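Local coordinates for PROTEIN (hypothetical protein EF0366) (Enterococcus faecalis, PDB 1VPY), which is of unknown function but adopts the TIM alpha/beta barrel fold of the DUF72 family and binds zinc ions in the crystal, at residues A[146-151]-A[200-205]; A[155-160]-A[174-179]; A[164-169]-A[194-199]; A[236-241]-A[268-273]. All coordinates share one frame; numbering follows the deposited sequence.

Contact 1: A[146-151]-A[200-205]; sequences PIAIEL and LVLFRF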
loop_
_atom_site.group_PDB
_atom_site.type_symbol
_atom_site.label_atom_id
_atom_site.label_comp_id
_atom_site.label_asym_id
_atom_site.label_seq_id
_atom_site.Cartn_x
_atom_site.Cartn_y
_atom_site.Cartn_z
ATOM N N PRO A 146 0.083 -10.748 -5.684
ATOM C CA PRO A 146 0.667 -9.410 -5.824
ATOM C C PRO A 146 0.956 -8.766 -4.465
ATOM O O PRO A 146 0.033 -8.506 -3.694
ATOM C CB PRO A 146 -0.418 -8.633 -6.573
ATOM C CG PRO A 146 -1.696 -9.333 -6.220
ATOM C CD PRO A 146 -1.343 -10.775 -6.073
ATOM N N ILE A 147 2.232 -8.522 -4.180
ATOM C CA ILE A 147 2.642 -7.959 -2.895
ATOM C C ILE A 147 3.260 -6.572 -3.057
ATOM O O ILE A 147 4.249 -6.400 -3.772
ATOM C CB ILE A 147 3.640 -8.879 -2.153
ATOM C CG1 ILE A 147 3.046 -10.274 -1.929
ATOM C CG2 ILE A 147 4.072 -8.254 -0.835
ATOM C CD1 ILE A 147 1.714 -10.291 -1.196
ATOM N N ALA A 148 2.658 -5.586 -2.399
ATOM C CA ALA A 148 3.230 -4.260 -2.333
ATOM C C ALA A 148 3.950 -4.137 -1.000
ATOM O O ALA A 148 3.339 -4.282 0.065
ATOM C CB ALA A 148 2.152 -3.208 -2.472
ATOM N N ILE A 149 5.255 -3.895 -1.062
ATOM C CA ILE A 149 6.094 -3.769 0.132
ATOM C C ILE A 149 6.304 -2.283 0.416
ATOM O O ILE A 149 6.641 -1.514 -0.490
ATOM C CB ILE A 149 7.482 -4.461 -0.086
ATOM C CG1 ILE A 149 7.342 -5.979 -0.308
ATOM C CG2 ILE A 149 8.472 -4.104 1.016
ATOM C CD1 ILE A 149 7.013 -6.802 0.927
ATOM N N GLU A 150 6.087 -1.882 1.665
ATOM C CA GLU A 150 6.424 -0.528 2.114
ATOM C C GLU A 150 7.423 -0.532 3.269
ATOM O O GLU A 150 7.285 -1.324 4.195
ATOM C CB GLU A 150 5.177 0.242 2.527
ATOM C CG GLU A 150 5.448 1.718 2.676
ATOM C CD GLU A 150 4.279 2.481 3.238
ATOM O OE1 GLU A 150 3.134 2.264 2.778
ATOM O OE2 GLU A 150 4.519 3.315 4.135
ATOM N N LEU A 151 8.404 0.373 3.207
ATOM C CA LEU A 151 9.448 0.510 4.238
ATOM C C LEU A 151 9.452 1.915 4.867
ATOM O O LEU A 151 9.097 2.893 4.200
ATOM C CB LEU A 151 10.829 0.218 3.634
ATOM C CG LEU A 151 10.991 -0.933 2.630
ATOM C CD1 LEU A 151 12.191 -0.705 1.739
ATOM C CD2 LEU A 151 11.081 -2.282 3.315
ATOM N N LEU A 200 2.360 -3.415 -11.606
ATOM C CA LEU A 200 1.649 -2.567 -10.661
ATOM C C LEU A 200 2.600 -1.756 -9.785
ATOM O O LEU A 200 3.526 -2.297 -9.175
ATOM C CB LEU A 200 0.676 -3.382 -9.793
ATOM C CG LEU A 200 1.158 -4.313 -8.679
ATOM C CD1 LEU A 200 0.026 -4.509 -7.695
ATOM C CD2 LEU A 200 1.651 -5.661 -9.215
ATOM N N VAL A 201 2.361 -0.451 -9.759
ATOM C CA VAL A 201 3.057 0.464 -8.872
ATOM C C VAL A 201 2.047 1.013 -7.886
ATOM O O VAL A 201 0.928 1.381 -8.267
ATOM C CB VAL A 201 3.707 1.621 -9.661
ATOM C CG1 VAL A 201 4.124 2.763 -8.744
ATOM C CG2 VAL A 201 4.899 1.113 -10.413
ATOM N N LEU A 202 2.435 1.056 -6.616
ATOM C CA LEU A 202 1.606 1.668 -5.594
ATOM C C LEU A 202 2.313 2.862 -4.968
ATOM O O LEU A 202 3.459 2.754 -4.494
ATOM C CB LEU A 202 1.192 0.648 -4.522
ATOM C CG LEU A 202 0.262 1.125 -3.396
ATOM C CD1 LEU A 202 -1.114 1.530 -3.923
ATOM C CD2 LEU A 202 0.133 0.072 -2.326
ATOM N N PHE A 203 1.608 3.994 -4.989
ATOM C CA PHE A 203 1.983 5.210 -4.274
ATOM C C PHE A 203 1.186 5.274 -2.994
ATOM O O PHE A 203 0.015 4.894 -2.979
ATOM C CB PHE A 203 1.588 6.439 -5.090
ATOM C CG PHE A 203 2.536 6.773 -6.200
ATOM C CD1 PHE A 203 3.651 7.577 -5.957
ATOM C CD2 PHE A 203 2.305 6.307 -7.489
ATOM C CE1 PHE A 203 4.527 7.899 -6.977
ATOM C CE2 PHE A 203 3.173 6.624 -8.518
ATOM C CZ PHE A 203 4.286 7.425 -8.265
ATOM N N ARG A 204 1.797 5.780 -1.930
ATOM C CA ARG A 204 1.054 6.117 -0.720
ATOM C C ARG A 204 1.531 7.461 -0.197
ATOM O O ARG A 204 2.726 7.650 0.086
ATOM C CB ARG A 204 1.207 5.042 0.359
ATOM C CG ARG A 204 0.524 3.712 0.031
ATOM C CD ARG A 204 0.651 2.737 1.189
ATOM N NE ARG A 204 -0.416 2.902 2.167
ATOM C CZ ARG A 204 -0.262 2.825 3.486
ATOM N NH1 ARG A 204 0.932 2.607 4.029
ATOM N NH2 ARG A 204 -1.313 2.985 4.267
ATOM N N PHE A 205 0.592 8.397 -0.084
ATOM C CA PHE A 205 0.902 9.725 0.393
ATOM C C PHE A 205 0.411 9.854 1.819
ATOM O O PHE A 205 -0.791 9.768 2.091
ATOM C CB PHE A 205 0.268 10.791 -0.500
ATOM C CG PHE A 205 0.571 10.627 -1.968
ATOM C CD1 PHE A 205 1.849 10.287 -2.405
ATOM C CD2 PHE A 205 -0.425 10.836 -2.918
ATOM C CE1 PHE A 205 2.127 10.136 -3.766
ATOM C CE2 PHE A 205 -0.159 10.698 -4.276
ATOM C CZ PHE A 205 1.116 10.345 -4.703
#

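Contact 2: A[155-160]-A[174-179]; sequences SWYQPN and FSLVIV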
loop_
_atom_site.group_PDB
_atom_site.type_symbol
_atom_site.label_atom_id
_atom_site.label_comp_id
_atom_site.label_asym_id
_atom_site.label_seq_id
_atom_site.Cartn_x
_atom_site.Cartn_y
_atom_site.Cartn_z
ATOM N N SER A 155 17.883 3.176 5.476
ATOM C CA SER A 155 19.094 2.387 5.197
ATOM C C SER A 155 18.920 1.534 3.940
ATOM O O SER A 155 19.883 1.298 3.210
ATOM C CB SER A 155 19.519 1.526 6.396
ATOM O OG SER A 155 18.651 0.419 6.589
ATOM N N TRP A 156 17.686 1.087 3.703
ATOM C CA TRP A 156 17.286 0.447 2.445
ATOM C C TRP A 156 17.559 1.342 1.233
ATOM O O TRP A 156 17.739 0.847 0.121
ATOM C CB TRP A 156 15.789 0.131 2.453
ATOM C CG TRP A 156 15.336 -0.854 3.489
ATOM C CD1 TRP A 156 14.624 -0.579 4.624
ATOM C CD2 TRP A 156 15.534 -2.274 3.476
ATOM N NE1 TRP A 156 14.376 -1.737 5.320
ATOM C CE2 TRP A 156 14.927 -2.791 4.641
ATOM C CE3 TRP A 156 16.172 -3.160 2.598
ATOM C CZ2 TRP A 156 14.932 -4.156 4.947
ATOM C CZ3 TRP A 156 16.183 -4.515 2.908
ATOM C CH2 TRP A 156 15.565 -4.998 4.072
ATOM N N TYR A 157 17.570 2.655 1.461
ATOM C CA TYR A 157 17.683 3.644 0.392
ATOM C C TYR A 157 19.060 4.295 0.278
ATOM O O TYR A 157 19.296 5.069 -0.655
ATOM C CB TYR A 157 16.615 4.721 0.570
ATOM C CG TYR A 157 15.205 4.219 0.364
ATOM C CD1 TYR A 157 14.621 4.222 -0.904
ATOM C CD2 TYR A 157 14.452 3.744 1.436
ATOM C CE1 TYR A 157 13.318 3.766 -1.099
ATOM C CE2 TYR A 157 13.149 3.283 1.253
ATOM C CZ TYR A 157 12.588 3.300 -0.017
ATOM O OH TYR A 157 11.300 2.848 -0.196
ATOM N N GLN A 158 19.954 3.982 1.220
ATOM C CA GLN A 158 21.310 4.533 1.239
ATOM C C GLN A 158 22.030 4.262 -0.082
ATOM O O GLN A 158 21.934 3.157 -0.619
ATOM C CB GLN A 158 22.119 3.972 2.418
ATOM C CG GLN A 158 21.929 4.732 3.727
ATOM N N PRO A 159 22.744 5.279 -0.611
ATOM C CA PRO A 159 23.480 5.204 -1.876
ATOM C C PRO A 159 24.074 3.820 -2.182
ATOM O O PRO A 159 23.856 3.288 -3.275
ATOM C CB PRO A 159 24.603 6.225 -1.674
ATOM C CG PRO A 159 24.006 7.262 -0.773
ATOM C CD PRO A 159 22.884 6.612 0.010
ATOM N N ASN A 160 24.798 3.256 -1.212
ATOM C CA ASN A 160 25.494 1.970 -1.353
ATOM C C ASN A 160 24.587 0.782 -1.633
ATOM O O ASN A 160 24.784 0.062 -2.612
ATOM C CB ASN A 160 26.297 1.665 -0.087
ATOM C CG ASN A 160 27.123 2.841 0.377
ATOM O OD1 ASN A 160 28.122 3.198 -0.249
ATOM N ND2 ASN A 160 26.709 3.454 1.483
ATOM N N PHE A 174 8.258 -7.905 -6.197
ATOM C CA PHE A 174 7.677 -7.047 -5.173
ATOM C C PHE A 174 7.436 -5.676 -5.777
ATOM O O PHE A 174 8.293 -5.149 -6.497
ATOM C CB PHE A 174 8.593 -6.926 -3.954
ATOM C CG PHE A 174 8.546 -8.112 -3.024
ATOM C CD1 PHE A 174 7.348 -8.777 -2.767
ATOM C CD2 PHE A 174 9.699 -8.540 -2.373
ATOM C CE1 PHE A 174 7.307 -9.872 -1.894
ATOM C CE2 PHE A 174 9.671 -9.629 -1.501
ATOM C CZ PHE A 174 8.477 -10.296 -1.263
ATOM N N SER A 175 6.260 -5.114 -5.513
ATOM C CA SER A 175 5.961 -3.751 -5.925
ATOM C C SER A 175 6.381 -2.796 -4.798
ATOM O O SER A 175 5.659 -2.640 -3.808
ATOM C CB SER A 175 4.479 -3.605 -6.262
ATOM O OG SER A 175 4.194 -2.276 -6.653
ATOM N N LEU A 176 7.557 -2.182 -4.925
ATOM C CA LEU A 176 8.068 -1.337 -3.838
ATOM C C LEU A 176 7.279 -0.040 -3.768
ATOM O O LEU A 176 7.247 0.736 -4.728
ATOM C CB LEU A 176 9.559 -1.053 -3.984
ATOM C CG LEU A 176 10.183 -0.172 -2.894
ATOM C CD1 LEU A 176 10.270 -0.898 -1.546
ATOM C CD2 LEU A 176 11.564 0.313 -3.320
ATOM N N VAL A 177 6.645 0.182 -2.624
ATOM C CA VAL A 177 5.731 1.303 -2.462
ATOM C C VAL A 177 6.460 2.645 -2.496
ATOM O O VAL A 177 7.386 2.886 -1.707
ATOM C CB VAL A 177 4.876 1.150 -1.189
ATOM C CG1 VAL A 177 4.149 2.442 -0.866
ATOM C CG2 VAL A 177 3.870 -0.016 -1.357
ATOM N N ILE A 178 6.066 3.503 -3.437
ATOM C CA ILE A 178 6.634 4.844 -3.512
ATOM C C ILE A 178 5.925 5.727 -2.495
ATOM O O ILE A 178 4.694 5.860 -2.536
ATOM C CB ILE A 178 6.525 5.453 -4.920
ATOM C CG1 ILE A 178 7.102 4.481 -5.960
ATOM C CG2 ILE A 178 7.259 6.796 -4.951
ATOM C CD1 ILE A 178 6.738 4.792 -7.364
ATOM N N VAL A 179 6.698 6.313 -1.575
ATOM C CA VAL A 179 6.106 7.029 -0.444
ATOM C C VAL A 179 6.421 8.521 -0.344
ATOM O O VAL A 179 7.572 8.941 -0.458
ATOM C CB VAL A 179 6.434 6.363 0.912
ATOM C CG1 VAL A 179 5.782 5.003 0.996
ATOM C CG2 VAL A 179 7.959 6.283 1.147
HETATM O O HOH W 1 8.596 1.859 0.426
HETATM O O HOH W 2 9.817 3.596 -2.318
#

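Contact 3: A[164-169]-A[194-199]; sequences QMLQFM and YVTNPN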
loop_
_atom_site.group_PDB
_atom_site.type_symbol
_atom_site.label_atom_id
_atom_site.label_comp_id
_atom_site.label_asym_id
_atom_site.label_seq_id
_atom_site.Cartn_x
_atom_site.Cartn_y
_atom_site.Cartn_z
ATOM N N GLN A 164 20.920 -2.893 -5.300
ATOM C CA GLN A 164 20.636 -4.313 -5.036
ATOM C C GLN A 164 19.268 -4.432 -4.405
ATOM O O GLN A 164 18.548 -5.401 -4.637
ATOM C CB GLN A 164 21.659 -4.953 -4.090
ATOM C CG GLN A 164 23.097 -4.904 -4.553
ATOM C CD GLN A 164 23.823 -3.691 -4.018
ATOM O OE1 GLN A 164 23.424 -2.547 -4.266
ATOM N NE2 GLN A 164 24.897 -3.930 -3.274
HETATM N N MSE A 165 18.934 -3.436 -3.590
HETATM C CA MSE A 165 17.650 -3.351 -2.931
HETATM C C MSE A 165 16.538 -3.378 -3.985
HETATM O O MSE A 165 15.650 -4.236 -3.929
HETATM C CB MSE A 165 17.599 -2.078 -2.078
HETATM C CG MSE A 165 16.435 -1.993 -1.105
HETATM SE SE MSE A 165 14.727 -1.462 -1.961
HETATM C CE MSE A 165 15.096 0.466 -2.316
ATOM N N LEU A 166 16.607 -2.460 -4.951
ATOM C CA LEU A 166 15.634 -2.405 -6.041
ATOM C C LEU A 166 15.653 -3.690 -6.857
ATOM O O LEU A 166 14.599 -4.186 -7.259
ATOM C CB LEU A 166 15.900 -1.205 -6.955
ATOM C CG LEU A 166 15.679 0.220 -6.438
ATOM C CD1 LEU A 166 16.212 1.228 -7.450
ATOM C CD2 LEU A 166 14.214 0.493 -6.135
ATOM N N GLN A 167 16.854 -4.224 -7.087
ATOM C CA GLN A 167 17.037 -5.488 -7.805
ATOM C C GLN A 167 16.398 -6.664 -7.064
ATOM O O GLN A 167 15.768 -7.526 -7.680
ATOM C CB GLN A 167 18.528 -5.753 -8.068
ATOM C CG GLN A 167 18.826 -6.866 -9.081
ATOM C CD GLN A 167 18.225 -6.616 -10.470
ATOM O OE1 GLN A 167 17.930 -5.475 -10.849
ATOM N NE2 GLN A 167 18.044 -7.691 -11.233
ATOM N N PHE A 168 16.561 -6.685 -5.744
ATOM C CA PHE A 168 15.931 -7.689 -4.894
ATOM C C PHE A 168 14.407 -7.614 -4.981
ATOM O O PHE A 168 13.734 -8.645 -4.987
ATOM C CB PHE A 168 16.396 -7.535 -3.441
ATOM C CG PHE A 168 15.698 -8.452 -2.476
ATOM C CD1 PHE A 168 16.160 -9.750 -2.271
ATOM C CD2 PHE A 168 14.577 -8.019 -1.771
ATOM C CE1 PHE A 168 15.519 -10.605 -1.377
ATOM C CE2 PHE A 168 13.928 -8.864 -0.879
ATOM C CZ PHE A 168 14.401 -10.162 -0.680
HETATM N N MSE A 169 13.868 -6.398 -5.046
HETATM C CA MSE A 169 12.427 -6.207 -5.187
HETATM C C MSE A 169 11.954 -6.657 -6.564
HETATM O O MSE A 169 10.939 -7.337 -6.680
HETATM C CB MSE A 169 12.040 -4.748 -4.938
HETATM C CG MSE A 169 12.411 -4.215 -3.553
HETATM SE SE MSE A 169 11.362 -4.968 -2.068
HETATM C CE MSE A 169 12.360 -4.217 -0.528
ATOM N N TYR A 194 10.236 4.754 -8.672
ATOM C CA TYR A 194 10.937 3.724 -9.436
ATOM C C TYR A 194 10.028 2.511 -9.516
ATOM O O TYR A 194 9.433 2.123 -8.504
ATOM C CB TYR A 194 12.248 3.336 -8.733
ATOM C CG TYR A 194 13.085 2.329 -9.502
ATOM C CD1 TYR A 194 12.820 0.956 -9.424
ATOM C CD2 TYR A 194 14.141 2.750 -10.314
ATOM C CE1 TYR A 194 13.583 0.035 -10.138
ATOM C CE2 TYR A 194 14.909 1.835 -11.026
ATOM C CZ TYR A 194 14.623 0.483 -10.935
ATOM O OH TYR A 194 15.383 -0.415 -11.641
ATOM N N VAL A 195 9.923 1.910 -10.701
ATOM C CA VAL A 195 9.079 0.723 -10.895
ATOM C C VAL A 195 9.863 -0.563 -10.669
ATOM O O VAL A 195 10.775 -0.868 -11.423
ATOM C CB VAL A 195 8.465 0.679 -12.302
ATOM C CG1 VAL A 195 7.563 -0.518 -12.442
ATOM C CG2 VAL A 195 7.690 1.950 -12.586
ATOM N N THR A 196 9.505 -1.314 -9.629
ATOM C CA THR A 196 10.153 -2.599 -9.338
ATOM C C THR A 196 9.352 -3.750 -9.928
ATOM O O THR A 196 9.894 -4.812 -10.215
ATOM C CB THR A 196 10.271 -2.840 -7.840
ATOM O OG1 THR A 196 8.967 -2.762 -7.262
ATOM C CG2 THR A 196 11.169 -1.800 -7.195
ATOM N N ASN A 197 8.050 -3.534 -10.081
ATOM C CA ASN A 197 7.181 -4.487 -10.738
ATOM C C ASN A 197 6.343 -3.763 -11.779
ATOM O O ASN A 197 5.381 -3.080 -11.434
ATOM C CB ASN A 197 6.294 -5.199 -9.720
ATOM C CG ASN A 197 5.402 -6.265 -10.354
ATOM O OD1 ASN A 197 5.205 -6.302 -11.577
ATOM N ND2 ASN A 197 4.852 -7.139 -9.517
ATOM N N PRO A 198 6.709 -3.903 -13.066
ATOM C CA PRO A 198 6.006 -3.224 -14.156
ATOM C C PRO A 198 4.517 -3.555 -14.273
ATOM O O PRO A 198 3.832 -2.963 -15.107
ATOM C CB PRO A 198 6.761 -3.688 -15.412
ATOM C CG PRO A 198 7.488 -4.904 -15.006
ATOM C CD PRO A 198 7.837 -4.705 -13.566
ATOM N N ASN A 199 4.022 -4.477 -13.449
ATOM C CA ASN A 199 2.613 -4.880 -13.503
ATOM C C ASN A 199 1.736 -4.069 -12.581
ATOM O O ASN A 199 0.512 -4.052 -12.744
ATOM C CB ASN A 199 2.440 -6.362 -13.178
ATOM C CG ASN A 199 2.849 -7.256 -14.321
ATOM O OD1 ASN A 199 2.288 -7.191 -15.420
ATOM N ND2 ASN A 199 3.829 -8.108 -14.068
#

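Contact 4: A[236-241]-A[268-273]; sequences DLSEAV and LQMQKV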
loop_
_atom_site.group_PDB
_atom_site.type_symbol
_atom_site.label_atom_id
_atom_site.label_comp_id
_atom_site.label_asym_id
_atom_site.label_seq_id
_atom_site.Cartn_x
_atom_site.Cartn_y
_atom_site.Cartn_z
ATOM N N ASP A 236 3.129 18.516 -7.988
ATOM C CA ASP A 236 4.394 17.782 -7.974
ATOM C C ASP A 236 4.119 16.289 -7.998
ATOM O O ASP A 236 4.661 15.569 -8.841
ATOM C CB ASP A 236 5.228 18.131 -6.739
ATOM C CG ASP A 236 5.730 19.577 -6.741
ATOM O OD1 ASP A 236 6.117 20.100 -7.807
ATOM O OD2 ASP A 236 5.745 20.193 -5.652
ATOM N N LEU A 237 3.250 15.835 -7.096
ATOM C CA LEU A 237 2.930 14.412 -6.953
ATOM C C LEU A 237 2.225 13.840 -8.176
ATOM O O LEU A 237 2.351 12.649 -8.465
ATOM C CB LEU A 237 2.076 14.165 -5.709
ATOM C CG LEU A 237 2.646 14.550 -4.349
ATOM C CD1 LEU A 237 1.539 14.618 -3.312
ATOM C CD2 LEU A 237 3.743 13.603 -3.907
ATOM N N SER A 238 1.477 14.677 -8.885
ATOM C CA SER A 238 0.830 14.247 -10.116
ATOM C C SER A 238 1.845 13.987 -11.236
ATOM O O SER A 238 1.709 13.005 -11.975
ATOM C CB SER A 238 -0.207 15.272 -10.554
ATOM O OG SER A 238 -1.254 15.335 -9.601
ATOM N N GLU A 239 2.854 14.862 -11.355
ATOM C CA GLU A 239 3.944 14.680 -12.324
ATOM C C GLU A 239 4.573 13.305 -12.155
ATOM O O GLU A 239 4.799 12.599 -13.137
ATOM C CB GLU A 239 5.042 15.741 -12.160
ATOM C CG GLU A 239 4.879 17.025 -12.963
ATOM C CD GLU A 239 6.168 17.851 -12.988
ATOM O OE1 GLU A 239 7.065 17.524 -13.800
ATOM O OE2 GLU A 239 6.289 18.828 -12.204
ATOM N N ALA A 240 4.850 12.938 -10.903
ATOM C CA ALA A 240 5.511 11.677 -10.573
ATOM C C ALA A 240 4.612 10.476 -10.846
ATOM O O ALA A 240 5.075 9.446 -11.355
ATOM C CB ALA A 240 5.982 11.685 -9.130
ATOM N N VAL A 241 3.328 10.614 -10.521
ATOM C CA VAL A 241 2.329 9.577 -10.805
ATOM C C VAL A 241 2.239 9.296 -12.311
ATOM O O VAL A 241 2.253 8.130 -12.733
ATOM C CB VAL A 241 0.939 9.933 -10.182
ATOM C CG1 VAL A 241 -0.217 9.245 -10.912
ATOM C CG2 VAL A 241 0.920 9.574 -8.711
ATOM N N LEU A 268 -9.582 14.034 -4.997
ATOM C CA LEU A 268 -10.467 14.679 -5.971
ATOM C C LEU A 268 -9.745 15.780 -6.746
ATOM O O LEU A 268 -10.092 16.051 -7.892
ATOM C CB LEU A 268 -11.733 15.215 -5.293
ATOM C CG LEU A 268 -12.974 14.310 -5.138
ATOM C CD1 LEU A 268 -12.700 12.794 -4.857
ATOM C CD2 LEU A 268 -13.921 14.896 -4.078
ATOM N N GLN A 269 -8.733 16.393 -6.127
ATOM C CA GLN A 269 -7.881 17.374 -6.812
ATOM C C GLN A 269 -7.027 16.715 -7.887
ATOM O O GLN A 269 -7.048 17.142 -9.042
ATOM C CB GLN A 269 -6.989 18.139 -5.825
ATOM C CG GLN A 269 -7.675 19.316 -5.138
ATOM C CD GLN A 269 -6.902 19.825 -3.928
ATOM O OE1 GLN A 269 -7.378 19.743 -2.787
ATOM N NE2 GLN A 269 -5.699 20.349 -4.172
HETATM N N MSE A 270 -6.286 15.675 -7.496
HETATM C CA MSE A 270 -5.443 14.910 -8.407
HETATM C C MSE A 270 -6.212 14.423 -9.626
HETATM O O MSE A 270 -5.797 14.632 -10.766
HETATM C CB MSE A 270 -4.841 13.719 -7.683
HETATM C CG MSE A 270 -3.350 13.846 -7.402
HETATM SE SE MSE A 270 -2.424 12.100 -7.446
HETATM C CE MSE A 270 -3.428 11.306 -8.892
ATOM N N GLN A 271 -7.336 13.771 -9.358
ATOM C CA GLN A 271 -8.269 13.306 -10.367
ATOM C C GLN A 271 -8.616 14.378 -11.407
ATOM O O GLN A 271 -8.779 14.061 -12.588
ATOM C CB GLN A 271 -9.537 12.842 -9.664
ATOM C CG GLN A 271 -10.453 11.955 -10.480
ATOM C CD GLN A 271 -11.320 11.098 -9.585
ATOM O OE1 GLN A 271 -12.542 11.253 -9.547
ATOM N NE2 GLN A 271 -10.682 10.195 -8.832
ATOM N N LYS A 272 -8.749 15.633 -10.967
ATOM C CA LYS A 272 -8.974 16.754 -11.886
ATOM C C LYS A 272 -7.689 17.087 -12.649
ATOM O O LYS A 272 -7.726 17.282 -13.867
ATOM C CB LYS A 272 -9.523 17.986 -11.156
ATOM N N VAL A 273 -6.560 17.108 -11.935
ATOM C CA VAL A 273 -5.242 17.421 -12.512
ATOM C C VAL A 273 -4.817 16.418 -13.598
ATOM O O VAL A 273 -4.206 16.806 -14.597
ATOM C CB VAL A 273 -4.149 17.573 -11.408
ATOM C CG1 VAL A 273 -2.758 17.713 -12.004
ATOM C CG2 VAL A 273 -4.446 18.771 -10.528
#

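Contact 1: A[146-151]-A[200-205]
Glu150 and Arg204 meet inside the barrel, where the strands 147-150 and 201-205 run roughly parallel without being neighbours in the sheet: strand 175-180 lies between them. The CA atoms of the level pair Ala148 and Leu202 are therefore 7.0 Å apart, and every touch is made by side chains.

The closest approach is polar. Glu150 reaches across with CG anti to its backbone N (chi1 -166°) and the chain extended beyond it, while Arg204 bends at chi3, and the two side chains cross at about a right angle. Arg204 NH1 gives a nearly straight hydrogen bond to Glu150 OE1, 2.6 Å long with an N-H...O angle of 169°. The oxygen lies in the guanidinium plane and is met on its syn side, with NH1 tilted somewhat out of the carboxylate plane; the two flat groups are turned 46° apart, and this bond is a single-pronged salt bridge.

Two residues back along the strands the buried methyls of Ala148 and Leu202 touch, CB to CD2 at 3.9 Å. At the partly exposed N-terminal end the packing is looser: Pro146 CB only reaches Leu200 CD1 at 4.3 Å.

Further partners extend the polar end, since Arg204 NH2 pairs with Glu46 and Glu150 OE2 with Arg152 and His206. The paired acid and guanidinium probably offset each other inside the barrel, within this wider network, at the C-terminal strand ends where TIM barrels carry their active sites; here a functional role remains an inference.

Contact 2: A[155-160]-A[174-179]
Tyr157 lies in an irregular segment after strand 147-150, and faces Leu176 and Val177 where strand 175-180 is interrupted. Neither backbone touches the other. Within 155-160 a weak bond joins Gln158 N to Ser155 O, and the strand breaks at Val177, between the extended pairs 175-176 and 178-179.

Bridging the gap falls to the tyrosine. With CG anti to the carbonyl carbon (chi1 -67°), the side chain sets out toward the strand and carries its hydroxyl to Leu176, which comes to meet it from the opposite direction. Both leucine methyls lie on one side of the phenol oxygen: Leu176 CD2 lies 4.0 Å from Tyr157 OH and CD1 4.1 Å, while CD2 stands oblique to the ring.

The hydroxyl makes no direct hydrogen bond to the strand. Two waters join it to the backbone instead. One is 2.9 Å from Tyr157 OH and 2.7 Å from Val177 O; the other is 2.7 Å from Tyr157 OH and 2.6 Å from Val177 O. Both donate to Val177 O, which thus accepts two bonds at the strand break.

Met165 of helix 162-171 packs against both Tyr157 and Leu176, and Pro190 also touches the tyrosine. A loop leaving one strand and folding back on the next, with the connecting helix outside, belongs to the right-handed beta-alpha-beta unit from which TIM barrels are built.

Contact 3: A[164-169]-A[194-199]
Leu166 turns its CG anti to the carbonyl carbon (chi1 -68°), and Tyr194 holds its ring anti to the backbone N (chi1 -176°); together these torsions carry a leucine methyl squarely over an aromatic face. Leu166 CD1 sits 3.6 Å from the centroid of the Tyr194 ring and only 2° off its normal, a well-centred CH-pi contact. The second branch, CD2, lies above the same side of the ring, nearest to Tyr194 CD1 (3.6 Å), and also reaches Thr196 CG2 at 4.0 Å.

That threonine methyl is shared. One helix turn on, Met169 (built as selenomethionine) lays its CB against Thr196 CG2 at 3.8 Å, after which its chain bends at chi2 and carries the selenium away from the loop. Thr196 CG2 therefore touches two residues of helix 162-171, three apart.

The other branch is polar: OG1 is hydrogen-bonded to Phe174 O and Leu176 N, tying the loop to the backbone at Phe174 and Leu176. Farther along, Asn197 OD1 accepts from Asn199 N at 2.9 Å in an Asx turn, the donor lying above the carbonyl plane.

No hydrogen bond joins the helix to the loop. Their cohesion is apolar, from methyl groups on a ring face and on one another, while Thr196 OG1 and Asn197 ND2 (to Gln173 O) bond outside the two segments and probably hold the loop in place.

Contact 4: A[236-241]-A[268-273]
Ser238 and Met270 lie at the closest backbone approach, CA to CA 6.5 Å, of two helix segments whose axes come within 10.2 Å and cross at -58°, their N-to-C directions 58° apart.

The small serine lets the larger chains of the other helix come close. Met270, built as selenomethionine, brings its CG to 3.4 Å from Ser238 OG, while its chain bends at chi2 and chi3. Those bends turn the terminal methyl toward Val241, one turn further along the opposing helix, where Met270 CE stands 4.3 Å from Val241 CG1. Val273 comes up on its own helix three residues after Met270: its CG1, anti to the backbone N (chi1 172°), lies 3.7 Å from Ser238 OG and 3.8 Å from Ser238 CB.

The serine is thus flanked by two apolar side chains, and its hydroxyl makes no hydrogen bond across the interface. It bonds instead to Ile234 O, one turn earlier in its own helix, which satisfies its polarity while the rest of the contact stays apolar. Burial fades toward Val273, which is exposed.

Beneath the pair lies the barrel wall. Val241 and Met270 both reach Phe205 of strand 201-205; Val241 also packs on Ile14 and Met270 on Leu16, both of strand 13-18. Helices 231-245 and 260-273 are neighbours in the outer layer, and they close the ring where the last strands of the barrel meet the first.

In the fold
Contact 1 spans the barrel interior; contacts 2 and 3 lie together on one side of the chain's centre, and contact 4 on helices 231-245 and 260-273. Contacts 2 and 3, with centres about 9 Å apart, interlock along the chain: Phe174 N bonds to Met169 O at 2.8 Å. Strand 175-180 fills the gap across contact 1, Val177 N bonding to Ile149 O at 2.7 Å. Contact 4, centred about 17 Å from contact 1, joins it through Phe203 CE2, 3.7 Å from Val241 CG2; it touches neither contact 2 nor contact 3. Zinc is bound at His10/His12 and Glu37/His41, outside the four contacts; zinc ions lie about 12 Å from the Leu200 side chain and about 10 Å from that of Val273.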